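Local structure of citrate synthase (Metallosphaera sedula, 6ABY) at residues H176-M181 with S330-G335. The protein probably catalyses the condensation of oxaloacetate with acetyl-CoA and water to citrate and CoA, a step of the tricarboxylic acid cycle. Residues are numbered along the deposited sequence; the frame is centred on the assembly and turned at random.
Sequences HMDHEM and SARVIG. With OAA (oxaloacetate ion), chain F.
Arg332 reaches from helix 324-343 to the loop 176-181 and bonds to its backbone. Arg332 NE donates to His176 O at 2.8 Å, from above the carbonyl plane. The Arg332 chain starts with CG anti to the backbone N (chi1 -174°), then bends at chi2 and chi3, which swings the guanidinium alongside the loop. One face of that group lies under His179 N. Arg332 NH1 donates to ligand O4, at the edge of the guanidinium, and Arg332 NH2 to ligand O5, each at 2.8 Å and nearly straight. This is the oxaloacetate pocket of the citrate synthase fold, and Arg262, His253 and Asn182 also bind the ligand there. His179 adds a weak, long bond from ND1 to ligand O2, near its ring plane, while its NE2 bonds to Tyr256. A leucine in place of Arg332 would probably leave one ligand carboxylate without its paired donors and His176 O without its NE bond. Further along the helix, Gly335 CA lies 3.3 Å from Asp178 OD1. Asp178 OD2 accepts from Glu180 N in an Asx turn and also bonds to Thr18 and His339. Next to it, the extended Met177 chain crosses Ile334 at a slant, with Met177 CE 3.7 Å from Ile334 CD1.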
loop_
_atom_site.group_PDB
_atom_site.type_symbol
_atom_site.label_atom_id
_atom_site.label_comp_id
_atom_site.label_asym_id
_atom_site.label_seq_id
_atom_site.Cartn_x
_atom_site.Cartn_y
_atom_site.Cartn_z
ATOM N N HIS B 176 7.465 -3.423 -19.905
ATOM C CA HIS B 176 6.680 -3.438 -18.645
ATOM C C HIS B 176 6.957 -2.185 -17.801
ATOM O O HIS B 176 6.359 -2.055 -16.733
ATOM C CB HIS B 176 6.944 -4.717 -17.854
ATOM C CG HIS B 176 6.406 -5.956 -18.478
ATOM N ND1 HIS B 176 7.103 -6.654 -19.441
ATOM C CD2 HIS B 176 5.279 -6.657 -18.235
ATOM C CE1 HIS B 176 6.399 -7.712 -19.797
ATOM N NE2 HIS B 176 5.271 -7.730 -19.082
ATOM N N MET B 177 7.783 -1.253 -18.271
ATOM C CA MET B 177 8.217 -0.127 -17.422
ATOM C C MET B 177 7.043 0.776 -17.024
ATOM O O MET B 177 7.064 1.273 -15.853
ATOM C CB MET B 177 9.324 0.693 -18.084
ATOM C CG MET B 177 10.650 0.036 -17.921
ATOM S SD MET B 177 12.009 0.934 -18.717
ATOM C CE MET B 177 13.355 -0.192 -18.451
ATOM N N ASP B 178 6.128 1.093 -17.943
ATOM C CA ASP B 178 4.967 1.948 -17.583
ATOM C C ASP B 178 3.782 1.594 -18.458
ATOM O O ASP B 178 3.949 1.180 -19.656
ATOM C CB ASP B 178 5.209 3.472 -17.630
ATOM C CG ASP B 178 4.140 4.221 -16.819
ATOM O OD1 ASP B 178 3.981 3.862 -15.599
ATOM O OD2 ASP B 178 3.392 5.076 -17.392
ATOM N N HIS B 179 2.601 1.783 -17.888
ATOM C CA HIS B 179 1.361 1.709 -18.683
ATOM C C HIS B 179 0.317 2.690 -18.141
ATOM O O HIS B 179 -0.839 2.317 -18.084
ATOM C CB HIS B 179 0.925 0.252 -18.756
ATOM C CG HIS B 179 0.268 -0.067 -20.044
ATOM N ND1 HIS B 179 -1.021 -0.604 -20.109
ATOM C CD2 HIS B 179 0.690 0.098 -21.315
ATOM C CE1 HIS B 179 -1.337 -0.791 -21.381
ATOM N NE2 HIS B 179 -0.269 -0.446 -22.134
ATOM N N GLU B 180 0.738 3.913 -17.838
ATOM C CA GLU B 180 -0.150 5.056 -17.503
ATOM C C GLU B 180 -0.868 4.659 -16.204
ATOM O O GLU B 180 -0.174 4.130 -15.239
ATOM C CB GLU B 180 -1.012 5.398 -18.738
ATOM C CG GLU B 180 -1.382 6.878 -18.857
ATOM C CD GLU B 180 -2.149 7.322 -20.116
ATOM O OE1 GLU B 180 -2.137 6.573 -21.143
ATOM O OE2 GLU B 180 -2.750 8.437 -20.097
ATOM N N MET B 181 -2.183 4.825 -16.163
ATOM C CA MET B 181 -2.980 4.696 -14.915
ATOM C C MET B 181 -3.612 3.298 -14.814
ATOM O O MET B 181 -4.121 2.755 -15.827
ATOM C CB MET B 181 -4.072 5.763 -14.906
ATOM C CG MET B 181 -4.572 6.077 -13.532
ATOM S SD MET B 181 -3.290 6.287 -12.294
ATOM C CE MET B 181 -2.335 7.640 -12.989
ATOM N N SER B 330 9.937 -5.356 -11.139
ATOM C CA SER B 330 11.332 -4.868 -11.323
ATOM C C SER B 330 11.380 -3.786 -12.427
ATOM O O SER B 330 12.249 -2.913 -12.357
ATOM C CB SER B 330 12.304 -5.992 -11.625
ATOM O OG SER B 330 12.137 -6.519 -12.940
ATOM N N ALA B 331 10.515 -3.886 -13.431
ATOM C CA ALA B 331 10.349 -2.917 -14.536
ATOM C C ALA B 331 9.385 -1.807 -14.153
ATOM O O ALA B 331 9.744 -0.614 -14.355
ATOM C CB ALA B 331 9.839 -3.597 -15.759
ATOM N N ARG B 332 8.208 -2.169 -13.645
ATOM C CA ARG B 332 7.124 -1.184 -13.440
ATOM C C ARG B 332 7.492 -0.172 -12.346
ATOM O O ARG B 332 6.886 0.921 -12.337
ATOM C CB ARG B 332 5.806 -1.893 -13.121
ATOM C CG ARG B 332 4.610 -0.952 -13.027
ATOM C CD ARG B 332 4.403 -0.068 -14.264
ATOM N NE ARG B 332 4.198 -0.836 -15.491
ATOM C CZ ARG B 332 3.043 -1.400 -15.843
ATOM N NH1 ARG B 332 1.979 -1.323 -15.056
ATOM N NH2 ARG B 332 2.970 -2.114 -16.944
ATOM N N VAL B 333 8.396 -0.515 -11.431
ATOM C CA VAL B 333 8.875 0.416 -10.363
ATOM C C VAL B 333 9.367 1.737 -10.983
ATOM O O VAL B 333 9.225 2.793 -10.341
ATOM C CB VAL B 333 9.946 -0.212 -9.458
ATOM C CG1 VAL B 333 11.256 -0.545 -10.184
ATOM C CG2 VAL B 333 10.237 0.682 -8.280
ATOM N N ILE B 334 9.955 1.684 -12.181
ATOM C CA ILE B 334 10.423 2.897 -12.896
ATOM C C ILE B 334 9.211 3.769 -13.218
ATOM O O ILE B 334 9.250 4.950 -12.882
ATOM C CB ILE B 334 11.190 2.508 -14.173
ATOM C CG1 ILE B 334 12.432 1.706 -13.779
ATOM C CG2 ILE B 334 11.511 3.775 -14.957
ATOM C CD1 ILE B 334 13.041 0.911 -14.891
ATOM N N GLY B 335 8.189 3.173 -13.832
ATOM C CA GLY B 335 6.918 3.836 -14.154
ATOM C C GLY B 335 6.262 4.381 -12.892
ATOM O O GLY B 335 5.882 5.571 -12.870
HETATM O O1 OAA F . -4.773 -2.154 -17.439
HETATM O O2 OAA F . -2.869 -0.977 -17.200
HETATM O O4 OAA F . -0.213 -2.878 -15.905
HETATM O O5 OAA F . 0.537 -3.188 -17.886
HETATM O O3 OAA F . -1.819 -3.854 -18.649
HETATM C C1 OAA F . -3.547 -2.043 -17.128
HETATM C C2 OAA F . -2.827 -3.289 -16.651
HETATM C C3 OAA F . -1.623 -3.480 -17.502
HETATM C C4 OAA F . -0.395 -3.185 -17.080
HETATM O O HOH W 1 3.962 -1.518 -19.821
#